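Local coordinates for protein tyrosinase (Burkholderia thailandensis, PDB 5ZRD) that catalyses, at a pair of copper ions, the oxidation of monophenols to catechols, and probably onward to ortho-quinones, working efficiently at acidic pH, at residues Arg9-Val14 with Phe398-Gly403; Pro77-Tyr82 with Gly356-Phe361; Tyr169-Gly174 with Gly184-Pro189; Phe441-Tyr446 with Phe503-Ile508. One frame throughout, in Å; residues are numbered along the deposited sequence.

How the contacts relate
Contacts 1, 2 and 3 are nested along the chain: contact 1 closes a loop that encloses contact 2, and contact 2 in turn encloses contact 3. Contact 4 forms later in the sequence and lies across the chain's centre from contact 1, their own centres about 37 Å apart. Contact 2 lies close to the copper pair, the W79 side chain being about 7 Å from a copper ion; the Y400 side chain of contact 1 is about 13 Å from one. In contact 4, the I442 side chain is about 10 Å from that of the copper ligand H281. Contacts 2 and 3 are neighbours, about 7 Å apart at their nearest atoms.

Contact 1: residues Arg9-Val14 with Phe398-Gly403; sequences RVRRSV and FTYGPG
R11 and F398 meet flat on flat: the guanidinium covers one face of the ring, with R11 CZ 3.6 Å from the centroid of F398 and the two planes 17° apart. This is a stacked cation-pi contact. The R11 chain reaches it by running extended from CG to NE, while the F398 ring is turned beneath it by a first torsion of 79°, which sets CG between the backbone N and the carbonyl carbon. R9 adds a second, looser approach, its guanidinium presenting a face to F398 CB while R9 NH1 bonds S113 OG.

The polar interaction between side chains is a hydrogen bond from R11 NH1 to Y400 OH, 2.8 Å long but bent to 136° at the hydrogen. A tyrosine suits this place because its ring runs beside the aliphatic part of R11 and its hydroxyl arrives at the guanidinium edge. That hydroxyl also bonds D324.

Backbone bonds pair strands 9-11 and 398-400 in parallel. T399 N gives its hydrogen to R9 O at 2.8 Å, R11 N bonds T399 O at 2.9 Å, and G401 N continues the pattern to R11 O. On the face opposite R9, R11 and F398, V10 CG2 and T399 CG2 touch, and V10 CG1 packs against the backbone of G401, where glycine leaves room.

The two-stranded sheet lies over helix 90-108, whose E102 forms salt bridges with R9 and R11, and beside helix 315-334, which packs against R11 and Y400; helix 392-396 lies against F398 and Y400.

Contact 2: residues Pro77-Tyr82 with Gly356-Phe361; sequences PYWGGY and GPTPGF
P77 points its carbonyl at G356, and P77 O receives a CA-H...O contact from G356 CA at 3.4 Å. Next, Y78 brings its CA within 3.9 Å of G356 CA, an approach that suits a residue without a side chain; G356 also has a positive phi, which glycine tolerates best. Y78 CB rests on the ring of P357, whereas the tyrosine ring leads off so that its hydroxyl can bond D68.

W79 makes the backbone hydrogen bond of the contact, W79 N to P357 O at 2.9 Å, nearly straight at the hydrogen though the donor stands above the carbonyl plane. Its own carbonyl O accepts a CA-H...O contact from T358 CA at 3.3 Å. The indole extends away, CG anti to the backbone N (chi1 -173°), and only its rim, at CD1, comes near T358 CG2. This carries the indole to about 5 Å from the side chains of H57 and H85, ligands of one copper ion in the tyrosinase central domain, and F61 meets it edge-to-face.

Facing the next residues, T358 to F361 fold into a type II beta turn, closed by F361 N bonding T358 O. Proline at its second position and glycine, with positive phi, at its third are the classic choice. P359 presses against the backbone of G80 and G81, and G81 O lies 3.0 Å from P359 CD; G81, having no side chain, leaves room for W79 NE1. Y82 finally swings its ring back, so that CE1 meets P359 CB at 4.0 Å.

Contact 3: residues Tyr169-Gly174 with Gly184-Pro189; sequences YEKPKG and GLVGTP
K171 reaches across to G184, and V186 packs against its chain, in a loop that doubles back between strand 165-167 and helix 189-200 of the tyrosinase central domain. The long lysine suits this crossing: its chain bends from chi2 onward until NZ donates to G184 O at 2.8 Å, from above the carbonyl plane. The same ammonium group forms a salt bridge with D303, so it has both a carbonyl and a carboxylate partner.

V186 crosses K171 at about a right angle. Its CG2 branch, set between the backbone N and the carbonyl carbon, does the touching, at 3.7 Å from K171 CG and 3.9 Å from P172 CD, while L192 and T195 of helix 189-200 also pack against V186.

E170 is tied to the other segment largely through water. G187, lacking a side chain, brings its CA to 3.4 Å from E170 O. The carboxylate is shared: OE1 accepts from D160 N, and a water donates both to E170 OE2 at 2.7 Å and to G187 O. A second water donates to E170 O at 2.7 Å and accepts from V186 N at 3.0 Å.

Contact 4: residues Phe441-Tyr446 with Phe503-Ile508; sequences FIMKAY and FRVEFI
R504 and Y446 stack, the guanidinium lying flat over one face of the tyrosine ring with centres 4.6 Å apart and planes 11° from parallel. The bend of R504 at chi3 (-108°) turns its end back over the neighbouring strand, where NH2 comes 3.6 Å from Y446 CG. At the edge of the same ring sits E506, whose OE1 is 3.2 Å from Y446 OH. K444 lies alongside E506, its CD methylene against both OE1 and I508 CD1.

The opposite face of the sheet is apolar. M443 CG touches F507 CE2 at 3.5 Å, and M443 SD lies obliquely beside that ring in a Met-aromatic contact, flexible methionine fitting itself to the phenyl. F441 CD2 approaches the edge of F507. A445, a small residue, faces V505 across a non-hydrogen-bonded pair, its CB meeting V505 CG1, with F488 packed against it.

Six backbone hydrogen bonds hold these groups in register. I442, K444 and Y446 form hydrogen-bonded antiparallel pairs with I508, E506 and R504, two bonds to each pair; I442 N to I508 O, for instance, is 2.8 Å.

Further out, strand 456-466 flanks strand 441-450, and its E458 forms a salt bridge with R504. The loop around Y289 and G291 takes the other polar ends: K444 NZ bonds both carbonyls, and Y446 OH bonds that of G291.

K444 NZ stays 4.4 Å from E506 OE1, too far for a salt bridge, yet its charge would tend to favour an ionised E506, whereas E293, packed against E506, would probably oppose it.

Contact 1: residues Arg9-Val14 with Phe398-Gly403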
loop_
_atom_site.group_PDB
_atom_site.type_symbol
_atom_site.label_atom_id
_atom_site.label_comp_id
_atom_site.label_asym_id
_atom_site.label_seq_id
_atom_site.Cartn_x
_atom_site.Cartn_y
_atom_site.Cartn_z
ATOM N N ARG A 9 3.429 48.244 18.131
ATOM C CA ARG A 9 3.303 47.661 19.498
ATOM C C ARG A 9 4.650 47.102 19.973
ATOM O O ARG A 9 5.439 46.583 19.172
ATOM C CB ARG A 9 2.368 46.455 19.533
ATOM C CG ARG A 9 0.909 46.751 19.228
ATOM C CD ARG A 9 0.090 45.535 19.602
ATOM N NE ARG A 9 0.192 44.555 18.540
ATOM C CZ ARG A 9 0.988 43.486 18.556
ATOM N NH1 ARG A 9 1.693 43.165 19.640
ATOM N NH2 ARG A 9 1.045 42.738 17.472
ATOM N N VAL A 10 4.886 47.172 21.266
ATOM C CA VAL A 10 6.146 46.782 21.840
ATOM C C VAL A 10 5.966 45.500 22.663
ATOM O O VAL A 10 5.439 45.553 23.752
ATOM C CB VAL A 10 6.727 47.908 22.714
ATOM C CG1 VAL A 10 8.128 47.557 23.201
ATOM C CG2 VAL A 10 6.740 49.235 21.961
ATOM N N ARG A 11 6.462 44.378 22.118
ATOM C CA ARG A 11 6.651 43.120 22.861
ATOM C C ARG A 11 7.727 43.351 23.909
ATOM O O ARG A 11 8.818 43.749 23.540
ATOM C CB ARG A 11 7.052 41.966 21.937
ATOM C CG ARG A 11 5.875 41.387 21.170
ATOM C CD ARG A 11 6.175 40.152 20.370
ATOM N NE ARG A 11 5.040 39.775 19.539
ATOM C CZ ARG A 11 5.080 38.773 18.655
ATOM N NH1 ARG A 11 6.203 38.087 18.486
ATOM N NH2 ARG A 11 4.016 38.474 17.928
ATOM N N ARG A 12 7.409 43.090 25.183
ATOM C CA ARG A 12 8.322 43.393 26.280
ATOM C C ARG A 12 8.734 42.115 27.042
ATOM O O ARG A 12 8.125 41.024 26.934
ATOM C CB ARG A 12 7.685 44.400 27.244
ATOM C CG ARG A 12 7.493 45.791 26.660
ATOM C CD ARG A 12 7.207 46.844 27.724
ATOM N NE ARG A 12 7.042 48.176 27.146
ATOM C CZ ARG A 12 8.011 48.894 26.553
ATOM N NH1 ARG A 12 9.287 48.543 26.672
ATOM N NH2 ARG A 12 7.684 49.957 25.825
ATOM N N SER A 13 9.810 42.259 27.791
ATOM C CA SER A 13 10.325 41.174 28.610
ATOM C C SER A 13 9.321 40.832 29.723
ATOM O O SER A 13 8.896 41.724 30.457
ATOM C CB SER A 13 11.663 41.529 29.195
ATOM O OG SER A 13 11.980 40.674 30.281
ATOM N N VAL A 14 8.994 39.540 29.858
ATOM C CA VAL A 14 8.054 39.064 30.864
ATOM C C VAL A 14 8.578 39.426 32.256
ATOM O O VAL A 14 7.809 39.758 33.156
ATOM C CB VAL A 14 7.763 37.554 30.729
ATOM C CG1 VAL A 14 8.585 36.707 31.681
ATOM C CG2 VAL A 14 6.288 37.266 30.960
ATOM N N PHE A 398 4.627 45.307 14.986
ATOM C CA PHE A 398 5.205 45.215 16.352
ATOM C C PHE A 398 6.742 45.200 16.300
ATOM O O PHE A 398 7.360 44.997 15.263
ATOM C CB PHE A 398 4.645 43.985 17.069
ATOM C CG PHE A 398 5.273 42.672 16.681
ATOM C CD1 PHE A 398 6.441 42.231 17.301
ATOM C CD2 PHE A 398 4.709 41.877 15.707
ATOM C CE1 PHE A 398 7.033 41.027 16.942
ATOM C CE2 PHE A 398 5.288 40.656 15.375
ATOM C CZ PHE A 398 6.468 40.254 15.958
ATOM N N THR A 399 7.319 45.425 17.457
ATOM C CA THR A 399 8.734 45.451 17.642
ATOM C C THR A 399 9.056 44.831 19.007
ATOM O O THR A 399 8.152 44.517 19.803
ATOM C CB THR A 399 9.254 46.885 17.594
ATOM O OG1 THR A 399 10.667 46.853 17.353
ATOM C CG2 THR A 399 8.941 47.646 18.868
ATOM N N TYR A 400 10.342 44.665 19.268
ATOM C CA TYR A 400 10.827 44.064 20.498
ATOM C C TYR A 400 11.361 45.214 21.327
ATOM O O TYR A 400 12.093 46.030 20.833
ATOM C CB TYR A 400 11.850 42.933 20.258
ATOM C CG TYR A 400 11.171 41.648 19.843
ATOM C CD1 TYR A 400 10.489 40.882 20.771
ATOM C CD2 TYR A 400 11.082 41.263 18.516
ATOM C CE1 TYR A 400 9.794 39.734 20.410
ATOM C CE2 TYR A 400 10.370 40.140 18.128
ATOM C CZ TYR A 400 9.737 39.359 19.083
ATOM O OH TYR A 400 9.006 38.264 18.739
ATOM N N GLY A 401 10.918 45.277 22.564
ATOM C CA GLY A 401 11.526 46.173 23.484
ATOM C C GLY A 401 12.964 45.775 23.711
ATOM O O GLY A 401 13.455 44.880 23.080
ATOM N N PRO A 402 13.624 46.460 24.618
ATOM C CA PRO A 402 14.995 46.175 24.946
ATOM C C PRO A 402 15.149 44.872 25.742
ATOM O O PRO A 402 14.333 44.577 26.619
ATOM C CB PRO A 402 15.428 47.372 25.821
ATOM C CG PRO A 402 14.119 47.844 26.444
ATOM C CD PRO A 402 13.095 47.623 25.353
ATOM N N GLY A 403 16.213 44.133 25.453
ATOM C CA GLY A 403 16.589 42.987 26.260
ATOM C C GLY A 403 18.005 42.531 25.982
ATOM O O GLY A 403 18.715 43.123 25.173
#

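Contact 2: residues Pro77-Tyr82 with Gly356-Phe361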
loop_
_atom_site.group_PDB
_atom_site.type_symbol
_atom_site.label_atom_id
_atom_site.label_comp_id
_atom_site.label_asym_id
_atom_site.label_seq_id
_atom_site.Cartn_x
_atom_site.Cartn_y
_atom_site.Cartn_z
ATOM N N PRO A 77 10.763 9.403 6.754
ATOM C CA PRO A 77 10.162 10.146 7.847
ATOM C C PRO A 77 9.352 11.333 7.330
ATOM O O PRO A 77 9.706 11.880 6.320
ATOM C CB PRO A 77 11.352 10.650 8.671
ATOM C CG PRO A 77 12.501 10.679 7.676
ATOM C CD PRO A 77 12.225 9.529 6.730
ATOM N N TYR A 78 8.281 11.693 8.020
ATOM C CA TYR A 78 7.462 12.856 7.692
ATOM C C TYR A 78 6.887 13.413 8.997
ATOM O O TYR A 78 6.979 12.745 10.030
ATOM C CB TYR A 78 6.362 12.499 6.688
ATOM C CG TYR A 78 5.248 11.645 7.241
ATOM C CD1 TYR A 78 5.372 10.265 7.309
ATOM C CD2 TYR A 78 4.058 12.207 7.666
ATOM C CE1 TYR A 78 4.340 9.468 7.780
ATOM C CE2 TYR A 78 3.024 11.426 8.160
ATOM C CZ TYR A 78 3.161 10.049 8.216
ATOM O OH TYR A 78 2.149 9.279 8.721
ATOM N N TRP A 79 6.319 14.622 8.930
ATOM C CA TRP A 79 5.770 15.280 10.129
ATOM C C TRP A 79 4.289 15.596 9.931
ATOM O O TRP A 79 3.922 16.295 8.952
ATOM C CB TRP A 79 6.535 16.567 10.424
ATOM C CG TRP A 79 6.183 17.234 11.708
ATOM C CD1 TRP A 79 5.830 18.543 11.863
ATOM C CD2 TRP A 79 6.210 16.659 13.026
ATOM N NE1 TRP A 79 5.611 18.816 13.191
ATOM C CE2 TRP A 79 5.838 17.676 13.927
ATOM C CE3 TRP A 79 6.503 15.399 13.550
ATOM C CZ2 TRP A 79 5.780 17.463 15.311
ATOM C CZ3 TRP A 79 6.441 15.191 14.918
ATOM C CH2 TRP A 79 6.082 16.208 15.786
ATOM N N GLY A 80 3.477 15.109 10.885
ATOM C CA GLY A 80 2.029 15.271 10.855
ATOM C C GLY A 80 1.594 16.558 11.515
ATOM O O GLY A 80 0.399 16.825 11.661
ATOM N N GLY A 81 2.549 17.319 12.030
ATOM C CA GLY A 81 2.236 18.662 12.518
ATOM C C GLY A 81 2.602 19.670 11.449
ATOM O O GLY A 81 3.123 19.278 10.397
ATOM N N TYR A 82 2.344 20.945 11.718
ATOM C CA TYR A 82 2.617 22.018 10.782
ATOM C C TYR A 82 3.998 22.654 11.039
ATOM O O TYR A 82 4.544 23.376 10.166
ATOM C CB TYR A 82 1.484 23.031 10.903
ATOM C CG TYR A 82 0.190 22.605 10.259
ATOM C CD1 TYR A 82 0.129 22.389 8.892
ATOM C CD2 TYR A 82 -0.963 22.381 11.007
ATOM C CE1 TYR A 82 -1.041 21.976 8.275
ATOM C CE2 TYR A 82 -2.152 22.006 10.405
ATOM C CZ TYR A 82 -2.189 21.819 9.030
ATOM O OH TYR A 82 -3.327 21.421 8.395
ATOM N N GLY A 356 11.065 15.714 7.814
ATOM C CA GLY A 356 10.304 15.251 6.679
ATOM C C GLY A 356 9.127 16.165 6.428
ATOM O O GLY A 356 8.918 17.103 7.175
ATOM N N PRO A 357 8.366 15.902 5.356
ATOM C CA PRO A 357 7.369 16.821 4.881
ATOM C C PRO A 357 6.173 16.985 5.826
ATOM O O PRO A 357 5.687 16.042 6.457
ATOM C CB PRO A 357 6.936 16.255 3.529
ATOM C CG PRO A 357 7.430 14.825 3.528
ATOM C CD PRO A 357 8.661 14.824 4.400
ATOM N N THR A 358 5.745 18.229 5.943
ATOM C CA THR A 358 4.567 18.579 6.695
ATOM C C THR A 358 3.338 18.349 5.796
ATOM O O THR A 358 3.494 18.136 4.608
ATOM C CB THR A 358 4.662 20.016 7.208
ATOM O OG1 THR A 358 4.711 20.892 6.090
ATOM C CG2 THR A 358 5.864 20.286 8.089
ATOM N N PRO A 359 2.125 18.321 6.362
ATOM C CA PRO A 359 0.900 17.997 5.611
ATOM C C PRO A 359 0.747 18.762 4.287
ATOM O O PRO A 359 0.916 19.960 4.263
ATOM C CB PRO A 359 -0.228 18.416 6.562
ATOM C CG PRO A 359 0.370 18.114 7.911
ATOM C CD PRO A 359 1.791 18.618 7.755
ATOM N N GLY A 360 0.505 18.037 3.204
ATOM C CA GLY A 360 0.313 18.623 1.871
ATOM C C GLY A 360 1.626 18.818 1.102
ATOM O O GLY A 360 1.570 19.186 -0.061
ATOM N N PHE A 361 2.802 18.631 1.734
ATOM C CA PHE A 361 4.064 18.694 1.037
ATOM C C PHE A 361 4.413 17.299 0.557
ATOM O O PHE A 361 4.008 16.324 1.165
ATOM C CB PHE A 361 5.190 19.269 1.905
ATOM C CG PHE A 361 5.076 20.753 2.083
ATOM C CD1 PHE A 361 4.308 21.279 3.102
ATOM C CD2 PHE A 361 5.647 21.619 1.166
ATOM C CE1 PHE A 361 4.160 22.651 3.236
ATOM C CE2 PHE A 361 5.490 22.991 1.298
ATOM C CZ PHE A 361 4.752 23.505 2.332
#

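Contact 3: residues Tyr169-Gly174 with Gly184-Pro189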
loop_
_atom_site.group_PDB
_atom_site.type_symbol
_atom_site.label_atom_id
_atom_site.label_comp_id
_atom_site.label_asym_id
_atom_site.label_seq_id
_atom_site.Cartn_x
_atom_site.Cartn_y
_atom_site.Cartn_z
ATOM N N TYR A 169 1.749 8.711 21.287
ATOM C CA TYR A 169 1.222 10.010 20.892
ATOM C C TYR A 169 0.052 10.425 21.786
ATOM O O TYR A 169 -0.190 11.613 21.940
ATOM C CB TYR A 169 0.693 10.031 19.459
ATOM C CG TYR A 169 1.680 9.705 18.381
ATOM C CD1 TYR A 169 3.047 9.822 18.588
ATOM C CD2 TYR A 169 1.244 9.305 17.126
ATOM C CE1 TYR A 169 3.959 9.511 17.586
ATOM C CE2 TYR A 169 2.143 8.994 16.115
ATOM C CZ TYR A 169 3.508 9.111 16.341
ATOM O OH TYR A 169 4.418 8.790 15.374
ATOM N N GLU A 170 -0.682 9.454 22.345
ATOM C CA GLU A 170 -2.049 9.700 22.865
ATOM C C GLU A 170 -1.983 10.167 24.305
ATOM O O GLU A 170 -1.109 9.707 25.079
ATOM C CB GLU A 170 -2.910 8.445 22.710
ATOM C CG GLU A 170 -3.108 8.083 21.246
ATOM C CD GLU A 170 -4.162 7.036 21.012
ATOM O OE1 GLU A 170 -4.874 7.127 19.998
ATOM O OE2 GLU A 170 -4.225 6.134 21.841
ATOM N N LYS A 171 -2.902 11.087 24.621
ATOM C CA LYS A 171 -2.996 11.674 25.930
ATOM C C LYS A 171 -4.462 11.956 26.240
ATOM O O LYS A 171 -5.157 12.573 25.418
ATOM C CB LYS A 171 -2.097 12.916 25.974
ATOM C CG LYS A 171 -0.687 12.620 26.452
ATOM C CD LYS A 171 0.434 13.436 25.879
ATOM C CE LYS A 171 1.108 14.302 26.908
ATOM N NZ LYS A 171 2.589 14.202 26.898
ATOM N N PRO A 172 -4.941 11.510 27.428
ATOM C CA PRO A 172 -6.371 11.600 27.710
ATOM C C PRO A 172 -6.875 13.022 27.981
ATOM O O PRO A 172 -6.090 13.918 28.362
ATOM C CB PRO A 172 -6.550 10.830 29.028
ATOM C CG PRO A 172 -5.260 11.093 29.775
ATOM C CD PRO A 172 -4.239 11.037 28.652
ATOM N N LYS A 173 -8.191 13.179 27.860
ATOM C CA LYS A 173 -8.869 14.366 28.356
ATOM C C LYS A 173 -8.487 14.594 29.813
ATOM O O LYS A 173 -8.402 13.635 30.564
ATOM C CB LYS A 173 -10.382 14.196 28.329
ATOM C CG LYS A 173 -11.167 15.396 28.834
ATOM C CD LYS A 173 -12.641 15.236 28.605
ATOM C CE LYS A 173 -13.444 16.405 29.115
ATOM N NZ LYS A 173 -14.802 16.368 28.532
ATOM N N GLY A 174 -8.224 15.832 30.187
ATOM C CA GLY A 174 -7.761 16.134 31.564
ATOM C C GLY A 174 -6.257 16.006 31.770
ATOM O O GLY A 174 -5.757 16.307 32.811
ATOM N N GLY A 184 5.328 13.100 31.429
ATOM C CA GLY A 184 3.918 12.979 31.023
ATOM C C GLY A 184 3.702 12.133 29.783
ATOM O O GLY A 184 2.785 12.386 29.046
ATOM N N LEU A 185 4.470 11.083 29.583
ATOM C CA LEU A 185 4.220 10.176 28.457
ATOM C C LEU A 185 3.346 9.022 28.985
ATOM O O LEU A 185 3.772 8.315 29.881
ATOM C CB LEU A 185 5.567 9.701 27.908
ATOM C CG LEU A 185 5.548 9.084 26.518
ATOM C CD1 LEU A 185 5.370 10.147 25.420
ATOM C CD2 LEU A 185 6.830 8.288 26.290
ATOM N N VAL A 186 2.129 8.865 28.478
ATOM C CA VAL A 186 1.093 8.073 29.179
ATOM C C VAL A 186 0.244 7.199 28.222
ATOM O O VAL A 186 -0.737 6.578 28.666
ATOM C CB VAL A 186 0.193 9.010 30.009
ATOM C CG1 VAL A 186 0.954 9.635 31.146
ATOM C CG2 VAL A 186 -0.482 10.098 29.197
ATOM N N GLY A 187 0.565 7.107 26.934
ATOM C CA GLY A 187 -0.385 6.543 25.986
ATOM C C GLY A 187 -0.308 5.029 25.855
ATOM O O GLY A 187 -1.155 4.448 25.222
ATOM N N THR A 188 0.728 4.397 26.391
ATOM C CA THR A 188 0.765 2.965 26.520
ATOM C C THR A 188 0.865 2.589 28.004
ATOM O O THR A 188 1.243 3.412 28.857
ATOM C CB THR A 188 1.939 2.314 25.776
ATOM O OG1 THR A 188 3.113 2.746 26.449
ATOM C CG2 THR A 188 2.012 2.674 24.310
ATOM N N PRO A 189 0.533 1.332 28.315
ATOM C CA PRO A 189 0.566 0.899 29.734
ATOM C C PRO A 189 1.973 1.059 30.320
ATOM O O PRO A 189 2.105 1.568 31.396
ATOM C CB PRO A 189 0.119 -0.564 29.706
ATOM C CG PRO A 189 -0.812 -0.607 28.492
ATOM C CD PRO A 189 -0.159 0.329 27.483
HETATM O O HOH W 1 1.573 9.719 25.667
HETATM O O HOH W 2 -3.661 5.579 24.456
#

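Contact 4: residues Phe441-Tyr446 with Phe503-Ile508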
loop_
_atom_site.group_PDB
_atom_site.type_symbol
_atom_site.label_atom_id
_atom_site.label_comp_id
_atom_site.label_asym_id
_atom_site.label_seq_id
_atom_site.Cartn_x
_atom_site.Cartn_y
_atom_site.Cartn_z
ATOM N N PHE A 441 17.556 13.866 22.110
ATOM C CA PHE A 441 18.818 13.384 22.702
ATOM C C PHE A 441 19.909 14.455 22.628
ATOM O O PHE A 441 19.838 15.404 21.863
ATOM C CB PHE A 441 19.273 12.048 22.107
ATOM C CG PHE A 441 19.683 12.028 20.665
ATOM C CD1 PHE A 441 18.747 11.876 19.663
ATOM C CD2 PHE A 441 21.012 12.092 20.302
ATOM C CE1 PHE A 441 19.123 11.859 18.323
ATOM C CE2 PHE A 441 21.394 12.074 18.965
ATOM C CZ PHE A 441 20.451 11.941 17.977
ATOM N N ILE A 442 20.892 14.302 23.517
ATOM C CA ILE A 442 22.000 15.215 23.627
ATOM C C ILE A 442 23.292 14.434 23.396
ATOM O O ILE A 442 23.406 13.303 23.839
ATOM C CB ILE A 442 22.038 15.910 24.990
ATOM C CG1 ILE A 442 20.692 16.550 25.352
ATOM C CG2 ILE A 442 23.186 16.912 25.009
ATOM C CD1 ILE A 442 20.581 16.954 26.805
ATOM N N MET A 443 24.211 15.051 22.637
ATOM C CA MET A 443 25.571 14.578 22.466
ATOM C C MET A 443 26.475 15.544 23.238
ATOM O O MET A 443 26.337 16.748 23.068
ATOM C CB MET A 443 25.981 14.553 20.992
ATOM C CG MET A 443 25.176 13.610 20.182
ATOM S SD MET A 443 25.554 13.659 18.409
ATOM C CE MET A 443 27.311 13.311 18.460
ATOM N N LYS A 444 27.322 15.010 24.120
ATOM C CA LYS A 444 28.287 15.786 24.903
ATOM C C LYS A 444 29.678 15.262 24.546
ATOM O O LYS A 444 29.879 14.058 24.533
ATOM C CB LYS A 444 28.004 15.635 26.398
ATOM C CG LYS A 444 26.865 16.490 26.929
ATOM C CD LYS A 444 26.716 16.395 28.415
ATOM C CE LYS A 444 27.279 17.598 29.136
ATOM N NZ LYS A 444 27.070 17.505 30.600
ATOM N N ALA A 445 30.595 16.128 24.138
ATOM C CA ALA A 445 31.887 15.650 23.636
ATOM C C ALA A 445 32.976 15.959 24.664
ATOM O O ALA A 445 32.958 17.017 25.283
ATOM C CB ALA A 445 32.193 16.256 22.288
ATOM N N TYR A 446 33.901 15.014 24.827
ATOM C CA TYR A 446 35.026 15.131 25.750
ATOM C C TYR A 446 36.338 14.726 25.064
ATOM O O TYR A 446 36.392 13.856 24.185
ATOM C CB TYR A 446 34.816 14.245 26.982
ATOM C CG TYR A 446 33.602 14.612 27.780
ATOM C CD1 TYR A 446 33.656 15.564 28.778
ATOM C CD2 TYR A 446 32.371 14.056 27.490
ATOM C CE1 TYR A 446 32.527 15.925 29.506
ATOM C CE2 TYR A 446 31.232 14.406 28.201
ATOM C CZ TYR A 446 31.306 15.345 29.213
ATOM O OH TYR A 446 30.180 15.696 29.905
ATOM N N PHE A 503 39.092 10.961 22.320
ATOM C CA PHE A 503 37.795 11.603 22.274
ATOM C C PHE A 503 36.702 10.589 22.624
ATOM O O PHE A 503 36.808 9.424 22.310
ATOM C CB PHE A 503 37.526 12.224 20.898
ATOM C CG PHE A 503 38.519 13.268 20.488
ATOM C CD1 PHE A 503 38.559 14.490 21.137
ATOM C CD2 PHE A 503 39.404 13.024 19.447
ATOM C CE1 PHE A 503 39.477 15.447 20.761
ATOM C CE2 PHE A 503 40.327 13.982 19.071
ATOM C CZ PHE A 503 40.359 15.195 19.726
ATOM N N ARG A 504 35.622 11.087 23.218
ATOM C CA ARG A 504 34.418 10.289 23.396
ATOM C C ARG A 504 33.195 11.217 23.349
ATOM O O ARG A 504 33.300 12.411 23.609
ATOM C CB ARG A 504 34.495 9.530 24.729
ATOM C CG ARG A 504 34.423 10.458 25.927
ATOM C CD ARG A 504 34.781 9.774 27.232
ATOM N NE ARG A 504 33.589 9.603 28.028
ATOM C CZ ARG A 504 33.171 10.464 28.945
ATOM N NH1 ARG A 504 31.936 10.369 29.415
ATOM N NH2 ARG A 504 33.983 11.413 29.375
ATOM N N VAL A 505 32.030 10.641 23.063
ATOM C CA VAL A 505 30.776 11.366 23.167
ATOM C C VAL A 505 29.896 10.626 24.175
ATOM O O VAL A 505 29.784 9.447 24.108
ATOM C CB VAL A 505 30.052 11.479 21.812
ATOM C CG1 VAL A 505 30.816 12.325 20.823
ATOM C CG2 VAL A 505 29.757 10.115 21.218
ATOM N N GLU A 506 29.277 11.358 25.073
ATOM C CA GLU A 506 28.250 10.873 25.988
ATOM C C GLU A 506 26.901 11.209 25.339
ATOM O O GLU A 506 26.640 12.379 25.030
ATOM C CB GLU A 506 28.439 11.565 27.348
ATOM C CG GLU A 506 27.301 11.408 28.352
ATOM C CD GLU A 506 27.277 12.385 29.532
ATOM O OE1 GLU A 506 28.089 13.352 29.532
ATOM O OE2 GLU A 506 26.420 12.196 30.450
ATOM N N PHE A 507 26.081 10.193 25.077
ATOM C CA PHE A 507 24.691 10.406 24.683
ATOM C C PHE A 507 23.785 10.469 25.911
ATOM O O PHE A 507 23.905 9.657 26.834
ATOM C CB PHE A 507 24.207 9.293 23.766
ATOM C CG PHE A 507 24.839 9.334 22.409
ATOM C CD1 PHE A 507 26.014 8.656 22.164
ATOM C CD2 PHE A 507 24.264 10.072 21.388
ATOM C CE1 PHE A 507 26.592 8.705 20.905
ATOM C CE2 PHE A 507 24.840 10.113 20.128
ATOM C CZ PHE A 507 26.002 9.427 19.889
ATOM N N ILE A 508 22.903 11.453 25.935
ATOM C CA ILE A 508 21.852 11.474 26.919
ATOM C C ILE A 508 20.528 11.366 26.160
ATOM O O ILE A 508 20.211 12.253 25.360
ATOM C CB ILE A 508 21.930 12.745 27.782
ATOM C CG1 ILE A 508 23.307 12.909 28.439
ATOM C CG2 ILE A 508 20.808 12.760 28.808
ATOM C CD1 ILE A 508 23.506 14.267 29.096
#